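PDB 2EAB: alpha-fucosidase, which hydrolyses alpha-1,2-L-fucosidic linkages, this chain being the catalytic domain of a longer Bifidobacterium bifidum protein of glycoside hydrolase family 95. Local coordinates for residues S15-L20 and N161-K166; A329-V334 and Y378-T383; G561-P566 and T577-L582. All coordinates share one frame; numbering follows the deposited sequence.

Interaction 1 of 3, residues S15-L20 and N161-K166; sequences SKDDWL and NLSKGK
Trp19 and Asn161 face each other as an antiparallel non-hydrogen-bonded pair, their CA atoms 4.7 Å apart, where strand 19-22 runs along the end of strand 156-161. Beyond this pair Leu162 N donates to Asp18 O at 2.8 Å. Asp17 carries the polar side of the contact: its OD2 is gripped by two donors. Lys164 NZ forms a salt bridge of 2.7 Å to Asp17 OD2 on its syn side, the lysine chain crossing Asp17 at about a right angle and bending at the last torsion (chi4 57°). On the anti side Asn161 ND2 gives Asp17 OD2 a nearly straight bond of 2.9 Å, in its own amide plane but 26° out of the carboxylate plane. The pull of two donors should favour the charged form of Asp17. Asn161 CG stands anti to the backbone N (chi1 -172°), which carries the amide to the edge of the Trp19 indole. There ND2 of Asn161 and NE1 of Trp19 are 3.2 Å apart, two donors without a bond. Ser163 OG accepts from Asp18 N at 2.9 Å, almost in line, while the carboxylate of Asp18 turns to Tyr331 and Lys377. On the apolar side Leu20 CD1 meets Leu162 CD2 at 3.6 Å, with Tyr378 touching both leucines. Asn161 OD1 also accepts from Lys164 N, 3.1 Å away, an Asx motif, and Gly165 and Lys166 both face Asn161 in a G1 beta bulge; together they shape the tight hairpin turn between strands 156-161 and 166-173, beside the outermost strand, 19-22, of the large antiparallel sheet in the N-terminal beta domain.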
# COMPACT_ATOMS: atom_id res chain seq x y z
N SER A 15 18.19 23.43 6.20
CA SER A 15 18.71 23.53 4.83
C SER A 15 18.87 22.18 4.13
O SER A 15 18.80 22.11 2.90
CB SER A 15 20.04 24.29 4.82
OG SER A 15 21.03 23.56 5.53
N LYS A 16 19.09 21.13 4.91
CA LYS A 16 19.32 19.79 4.37
C LYS A 16 18.07 18.91 4.39
O LYS A 16 18.10 17.75 3.98
CB LYS A 16 20.47 19.09 5.11
CG LYS A 16 21.76 19.91 5.23
CD LYS A 16 22.42 20.15 3.88
CE LYS A 16 23.67 21.01 4.01
NZ LYS A 16 23.37 22.41 4.42
N ASP A 17 16.96 19.48 4.87
CA ASP A 17 15.69 18.75 4.93
C ASP A 17 15.01 18.69 3.56
O ASP A 17 15.23 19.55 2.71
CB ASP A 17 14.74 19.41 5.94
CG ASP A 17 15.20 19.26 7.39
OD1 ASP A 17 16.18 18.52 7.65
OD2 ASP A 17 14.57 19.87 8.27
N ASP A 18 14.19 17.66 3.36
CA ASP A 18 13.42 17.49 2.13
C ASP A 18 12.09 18.21 2.27
O ASP A 18 11.31 17.89 3.16
CB ASP A 18 13.18 16.01 1.85
CG ASP A 18 14.46 15.21 1.73
OD1 ASP A 18 15.43 15.68 1.11
OD2 ASP A 18 14.49 14.08 2.27
N TRP A 19 11.83 19.16 1.36
CA TRP A 19 10.60 19.94 1.39
C TRP A 19 9.80 19.84 0.10
O TRP A 19 10.36 19.90 -0.99
CB TRP A 19 10.93 21.43 1.54
CG TRP A 19 11.34 21.91 2.89
CD1 TRP A 19 11.72 21.17 3.97
CD2 TRP A 19 11.44 23.28 3.28
NE1 TRP A 19 12.03 21.99 5.03
CE2 TRP A 19 11.88 23.29 4.63
CE3 TRP A 19 11.20 24.49 2.63
CZ2 TRP A 19 12.08 24.49 5.33
CZ3 TRP A 19 11.41 25.68 3.33
CH2 TRP A 19 11.84 25.66 4.67
N LEU A 20 8.49 19.72 0.24
CA LEU A 20 7.57 20.20 -0.78
C LEU A 20 7.22 21.61 -0.35
O LEU A 20 6.92 21.83 0.82
CB LEU A 20 6.28 19.37 -0.83
CG LEU A 20 6.29 17.96 -1.42
CD1 LEU A 20 7.00 16.99 -0.53
CD2 LEU A 20 4.86 17.49 -1.66
N ASN A 161 7.69 19.56 5.42
CA ASN A 161 9.02 19.09 5.71
C ASN A 161 8.96 17.58 5.92
O ASN A 161 8.56 17.11 6.99
CB ASN A 161 9.58 19.79 6.95
CG ASN A 161 11.04 19.48 7.19
OD1 ASN A 161 11.54 18.42 6.82
ND2 ASN A 161 11.74 20.42 7.83
N LEU A 162 9.34 16.84 4.89
CA LEU A 162 9.27 15.38 4.92
C LEU A 162 10.24 14.80 5.94
O LEU A 162 10.00 13.73 6.50
CB LEU A 162 9.55 14.77 3.54
CG LEU A 162 8.73 15.24 2.34
CD1 LEU A 162 9.13 14.41 1.12
CD2 LEU A 162 7.23 15.13 2.59
N SER A 163 11.35 15.51 6.17
CA SER A 163 12.40 15.05 7.08
C SER A 163 12.00 15.13 8.54
O SER A 163 12.36 14.27 9.35
CB SER A 163 13.68 15.84 6.85
OG SER A 163 14.10 15.74 5.50
N LYS A 164 11.25 16.18 8.89
CA LYS A 164 10.83 16.41 10.26
C LYS A 164 9.36 16.04 10.51
O LYS A 164 8.90 16.06 11.64
CB LYS A 164 11.09 17.87 10.67
CG LYS A 164 12.57 18.17 10.90
CD LYS A 164 12.82 19.61 11.34
CE LYS A 164 14.26 19.80 11.82
NZ LYS A 164 15.28 19.42 10.80
N GLY A 165 8.65 15.68 9.44
CA GLY A 165 7.25 15.28 9.55
C GLY A 165 6.33 16.37 10.06
O GLY A 165 5.53 16.15 10.97
N LYS A 166 6.44 17.55 9.46
CA LYS A 166 5.58 18.66 9.84
C LYS A 166 5.30 19.58 8.66
O LYS A 166 6.09 19.65 7.71
CB LYS A 166 6.18 19.44 11.02
CG LYS A 166 7.46 20.21 10.70
CD LYS A 166 8.21 20.58 11.97
CE LYS A 166 9.25 21.65 11.72
NZ LYS A 166 8.64 23.01 11.65

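Interaction 2 of 3, residues A329-V334 and Y378-T383; sequences AIYDRV and YGRYLT
Arg380 reaches from helix 365-386 to the C-terminal end of helix 316-331 and grips two backbone carbonyls there. Its NH2 donates to Ile330 O at 3.0 Å, nearly straight (166°) and within the guanidinium plane. NH1 of Arg380 donates to Tyr331 O at 2.8 Å, more bent and with the oxygen tilted out of that plane. The chain runs out extended and then turns at chi3 (70°), presenting the two terminal nitrogens to successive carbonyls. Ile330 O is shared: Arg333 N comes to it from the opposite face, just as the chain enters the type I turn from Tyr331 to Val334. The tight part of the contact lies over the guanidinium, where Val334 CG2 sits against one face, 3.6 Å from Arg380 NE. With NE also donating to Ala435 O, three carbonyls fix the rotation of the guanidinium, and the helix-end dipole probably favours its buried charge. Packing is looser beside Tyr331, whose CE1 stands 4.2 Å from Tyr381 CB; the Tyr331 ring is turned 54° from the guanidinium and is at most a weak cation-pi partner. Toward the partly exposed side, Arg333 approaches only through CB, 4.0 Å from Arg380 NH2, while its own guanidinium leads away to Glu439. Helix 365-386 ends at Ser386, a calcium ligand whose side chain is about 9 Å from that of Tyr381. Helix 767-780 adds Thr773 against Arg380 and Phe770 against Leu382 and Thr383. Strand 52-55 also packs on helix 365-386, Pro53 against Tyr378 and Leu382, and Phe54 against Tyr381.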
# COMPACT_ATOMS: atom_id res chain seq x y z
N ALA A 329 13.59 8.92 12.85
CA ALA A 329 14.19 7.61 13.06
C ALA A 329 13.85 6.66 11.91
O ALA A 329 14.69 5.87 11.48
CB ALA A 329 13.76 7.01 14.38
N ILE A 330 12.61 6.74 11.42
CA ILE A 330 12.20 5.94 10.27
C ILE A 330 12.57 6.61 8.96
O ILE A 330 13.13 5.98 8.06
CB ILE A 330 10.67 5.65 10.29
CG1 ILE A 330 10.26 4.97 11.60
CG2 ILE A 330 10.28 4.80 9.08
CD1 ILE A 330 8.77 5.07 11.90
N TYR A 331 12.25 7.90 8.84
CA TYR A 331 12.44 8.60 7.58
C TYR A 331 13.90 8.62 7.13
O TYR A 331 14.19 8.45 5.95
CB TYR A 331 11.89 10.03 7.65
CG TYR A 331 11.97 10.76 6.33
CD1 TYR A 331 10.97 10.62 5.36
CD2 TYR A 331 13.07 11.56 6.03
CE1 TYR A 331 11.06 11.27 4.14
CE2 TYR A 331 13.17 12.22 4.82
CZ TYR A 331 12.16 12.08 3.88
OH TYR A 331 12.24 12.71 2.66
N ASP A 332 14.82 8.84 8.07
CA ASP A 332 16.22 9.00 7.72
C ASP A 332 16.98 7.69 7.47
O ASP A 332 18.18 7.72 7.20
CB ASP A 332 16.95 9.90 8.73
CG ASP A 332 16.57 11.37 8.58
OD1 ASP A 332 16.21 11.80 7.46
OD2 ASP A 332 16.66 12.11 9.59
N ARG A 333 16.29 6.56 7.53
CA ARG A 333 16.92 5.26 7.27
C ARG A 333 17.43 5.12 5.84
O ARG A 333 18.41 4.42 5.59
CB ARG A 333 15.96 4.11 7.56
CG ARG A 333 15.63 3.93 9.02
CD ARG A 333 14.54 2.91 9.18
NE ARG A 333 14.15 2.71 10.57
CZ ARG A 333 13.19 1.88 10.96
NH1 ARG A 333 12.51 1.17 10.07
NH2 ARG A 333 12.90 1.77 12.25
N VAL A 334 16.76 5.79 4.91
CA VAL A 334 17.10 5.73 3.50
C VAL A 334 17.55 7.10 3.02
O VAL A 334 16.91 8.11 3.30
CB VAL A 334 15.89 5.23 2.64
CG1 VAL A 334 16.19 5.34 1.15
CG2 VAL A 334 15.53 3.80 3.01
N TYR A 378 8.49 10.79 -0.88
CA TYR A 378 7.11 11.02 -0.46
C TYR A 378 6.39 9.71 -0.18
O TYR A 378 5.58 9.65 0.75
CB TYR A 378 6.36 11.78 -1.55
CG TYR A 378 5.15 12.61 -1.14
CD1 TYR A 378 5.09 13.30 0.08
CD2 TYR A 378 4.10 12.77 -2.03
CE1 TYR A 378 3.98 14.10 0.40
CE2 TYR A 378 3.01 13.57 -1.73
CZ TYR A 378 2.95 14.23 -0.53
OH TYR A 378 1.87 15.03 -0.26
N GLY A 379 6.67 8.68 -0.96
CA GLY A 379 6.06 7.37 -0.74
C GLY A 379 6.45 6.80 0.61
O GLY A 379 5.64 6.15 1.26
N ARG A 380 7.68 7.05 1.02
CA ARG A 380 8.12 6.64 2.35
C ARG A 380 7.43 7.49 3.41
O ARG A 380 6.86 6.96 4.36
CB ARG A 380 9.65 6.73 2.47
CG ARG A 380 10.38 5.78 1.52
CD ARG A 380 11.87 5.70 1.79
NE ARG A 380 12.17 5.00 3.04
CZ ARG A 380 12.51 5.61 4.18
NH1 ARG A 380 12.58 6.93 4.25
NH2 ARG A 380 12.77 4.88 5.25
N TYR A 381 7.46 8.81 3.22
CA TYR A 381 6.77 9.74 4.12
C TYR A 381 5.31 9.35 4.34
O TYR A 381 4.83 9.33 5.48
CB TYR A 381 6.87 11.17 3.55
CG TYR A 381 6.03 12.15 4.32
CD1 TYR A 381 6.52 12.77 5.47
CD2 TYR A 381 4.72 12.44 3.93
CE1 TYR A 381 5.74 13.66 6.19
CE2 TYR A 381 3.93 13.32 4.65
CZ TYR A 381 4.45 13.92 5.77
OH TYR A 381 3.66 14.79 6.49
N LEU A 382 4.61 9.04 3.26
CA LEU A 382 3.18 8.76 3.31
C LEU A 382 2.88 7.46 4.04
O LEU A 382 1.81 7.31 4.62
CB LEU A 382 2.55 8.76 1.91
CG LEU A 382 2.47 10.13 1.23
CD1 LEU A 382 2.09 9.94 -0.23
CD2 LEU A 382 1.49 11.07 1.93
N THR A 383 3.84 6.53 4.01
CA THR A 383 3.73 5.30 4.81
C THR A 383 3.77 5.64 6.30
O THR A 383 2.93 5.19 7.07
CB THR A 383 4.84 4.29 4.48
OG1 THR A 383 4.88 4.02 3.08
CG2 THR A 383 4.60 2.98 5.21

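Interaction 3 of 3, residues G561-P566 and T577-L582; sequences GVAYSP and TYESSL
A chi1 of 155° sends the Tyr578 ring away from its own backbone N and toward Pro566, while Glu579 takes chi1 -68° and extends beyond CG until its carboxylate lies against Ala563. These two neighbours at the start of helix 577-596 thus meet the end of strand 558-565 and the proline that follows it. The strand is the middle member of a small three-stranded antiparallel sheet in the family 95 catalytic domain, whose fold is an (alpha/alpha)6 barrel. Strand and helix segments run steeply across each other, at 107° between their N-to-C directions, with their axes 8.3 Å apart at closest. Pro566 CD lies over one face of the Tyr578 ring, offset toward the rim and 3.8 Å from CE2. This is a CH-pi contact in which the proline crosses the tyrosine side chain at about a right angle. Tyr564 O approaches the same ring obliquely at CD2, and the phenol oxygen is held beyond the contact by Asn422. Ala563 CB packs on the Glu579 carboxylate, 3.7 Å from its CD. The polar link between strand and helix runs through water. Water 1 lies 2.7 Å from Val562 O and 2.9 Å from Glu579 OE2, with more acceptors around it than it has protons. Water 2 accepts from Tyr564 N and likewise lies 2.9 Å from Glu579 OE2, and the other carboxylate oxygen, OE1, bonds to Thr560. The buried acid is therefore tied to the strand through two successive peptide groups, by way of waters 1 and 2. At the helix start a third water bridges strand and helix: water 3 donates to Ser565 OG at 2.8 Å, a hydroxyl also bonded to Glu652, and accepts a hydrogen bond from Tyr578 N at 2.9 Å.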
# COMPACT_ATOMS: atom_id res chain seq x y z
N GLY A 561 -10.44 -23.50 -10.99
CA GLY A 561 -11.83 -23.53 -11.41
C GLY A 561 -12.29 -22.20 -11.97
O GLY A 561 -11.47 -21.42 -12.48
N VAL A 562 -13.58 -21.92 -11.87
CA VAL A 562 -14.15 -20.75 -12.53
C VAL A 562 -13.43 -19.46 -12.12
O VAL A 562 -13.25 -19.18 -10.93
CB VAL A 562 -15.68 -20.69 -12.38
CG1 VAL A 562 -16.10 -20.50 -10.94
CG2 VAL A 562 -16.26 -19.61 -13.27
N ALA A 563 -12.99 -18.71 -13.11
CA ALA A 563 -12.18 -17.52 -12.86
C ALA A 563 -12.31 -16.49 -13.95
O ALA A 563 -12.51 -16.83 -15.13
CB ALA A 563 -10.72 -17.90 -12.67
N TYR A 564 -12.15 -15.23 -13.55
CA TYR A 564 -12.10 -14.08 -14.44
C TYR A 564 -10.71 -13.49 -14.38
O TYR A 564 -10.11 -13.41 -13.30
CB TYR A 564 -13.12 -13.04 -13.98
CG TYR A 564 -13.26 -11.82 -14.87
CD1 TYR A 564 -13.46 -11.95 -16.24
CD2 TYR A 564 -13.21 -10.54 -14.33
CE1 TYR A 564 -13.60 -10.84 -17.05
CE2 TYR A 564 -13.35 -9.42 -15.13
CZ TYR A 564 -13.55 -9.57 -16.49
OH TYR A 564 -13.69 -8.46 -17.29
N SER A 565 -10.18 -13.09 -15.53
CA SER A 565 -8.91 -12.38 -15.56
C SER A 565 -9.22 -10.89 -15.66
O SER A 565 -9.60 -10.42 -16.74
CB SER A 565 -8.07 -12.83 -16.75
OG SER A 565 -6.73 -12.38 -16.60
N PRO A 566 -9.11 -10.13 -14.55
CA PRO A 566 -9.49 -8.72 -14.64
C PRO A 566 -8.67 -7.97 -15.69
O PRO A 566 -7.46 -8.16 -15.75
CB PRO A 566 -9.20 -8.20 -13.22
CG PRO A 566 -9.32 -9.40 -12.35
CD PRO A 566 -8.70 -10.50 -13.18
N THR A 577 -4.10 -17.69 -15.76
CA THR A 577 -2.73 -17.46 -15.33
C THR A 577 -2.67 -16.57 -14.09
O THR A 577 -1.84 -16.79 -13.20
CB THR A 577 -1.92 -16.88 -16.48
OG1 THR A 577 -2.01 -17.79 -17.58
CG2 THR A 577 -0.46 -16.67 -16.10
N TYR A 578 -3.55 -15.57 -14.03
CA TYR A 578 -3.68 -14.69 -12.88
C TYR A 578 -3.84 -15.49 -11.58
O TYR A 578 -3.01 -15.41 -10.67
CB TYR A 578 -4.86 -13.72 -13.14
CG TYR A 578 -5.54 -13.16 -11.92
CD1 TYR A 578 -4.87 -12.31 -11.04
CD2 TYR A 578 -6.87 -13.46 -11.65
CE1 TYR A 578 -5.50 -11.80 -9.91
CE2 TYR A 578 -7.51 -12.96 -10.53
CZ TYR A 578 -6.83 -12.13 -9.67
OH TYR A 578 -7.50 -11.67 -8.55
N GLU A 579 -4.88 -16.32 -11.51
CA GLU A 579 -5.14 -17.06 -10.28
C GLU A 579 -4.12 -18.16 -10.01
O GLU A 579 -3.69 -18.35 -8.87
CB GLU A 579 -6.56 -17.64 -10.25
CG GLU A 579 -7.64 -16.57 -10.14
CD GLU A 579 -8.95 -17.08 -9.56
OE1 GLU A 579 -9.12 -18.30 -9.37
OE2 GLU A 579 -9.83 -16.23 -9.29
N SER A 580 -3.72 -18.88 -11.06
CA SER A 580 -2.73 -19.94 -10.88
C SER A 580 -1.38 -19.41 -10.44
O SER A 580 -0.71 -20.04 -9.63
CB SER A 580 -2.60 -20.81 -12.13
OG SER A 580 -3.78 -21.56 -12.31
N SER A 581 -0.99 -18.24 -10.96
CA SER A 581 0.27 -17.63 -10.54
C SER A 581 0.23 -17.27 -9.06
O SER A 581 1.21 -17.47 -8.33
CB SER A 581 0.59 -16.39 -11.37
OG SER A 581 0.83 -16.74 -12.72
N LEU A 582 -0.91 -16.75 -8.62
CA LEU A 582 -1.08 -16.38 -7.22
C LEU A 582 -1.11 -17.59 -6.30
O LEU A 582 -0.49 -17.59 -5.23
CB LEU A 582 -2.34 -15.53 -7.03
CG LEU A 582 -2.24 -14.11 -7.59
CD1 LEU A 582 -3.58 -13.41 -7.47
CD2 LEU A 582 -1.15 -13.30 -6.90
O HOH W 1 -12.21 -17.80 -8.88
O HOH W 2 -11.92 -14.84 -10.67
O HOH W 3 -4.99 -14.57 -16.29

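The three contacts follow one another along the chain in numerical order. Interactions 1 and 2 are neighbours, their centres 11 Å apart, and they touch directly: Asp18 OD2 lies 2.7 Å from Tyr331 OH in a probable hydrogen bond, and Leu162 CD2 packs on Tyr381 CG at 3.6 Å. Together they form a continuous junction between the large antiparallel sheet of the N-terminal beta domain and catalytic-domain helices 316-331 and 365-386. Interaction 3 lies on the opposite side of the chain's centre, with its centre about 43 Å from that of interaction 1 and about 35 Å from that of interaction 2. It is a separate local contact within the family 95 catalytic range, which it shares with interaction 2.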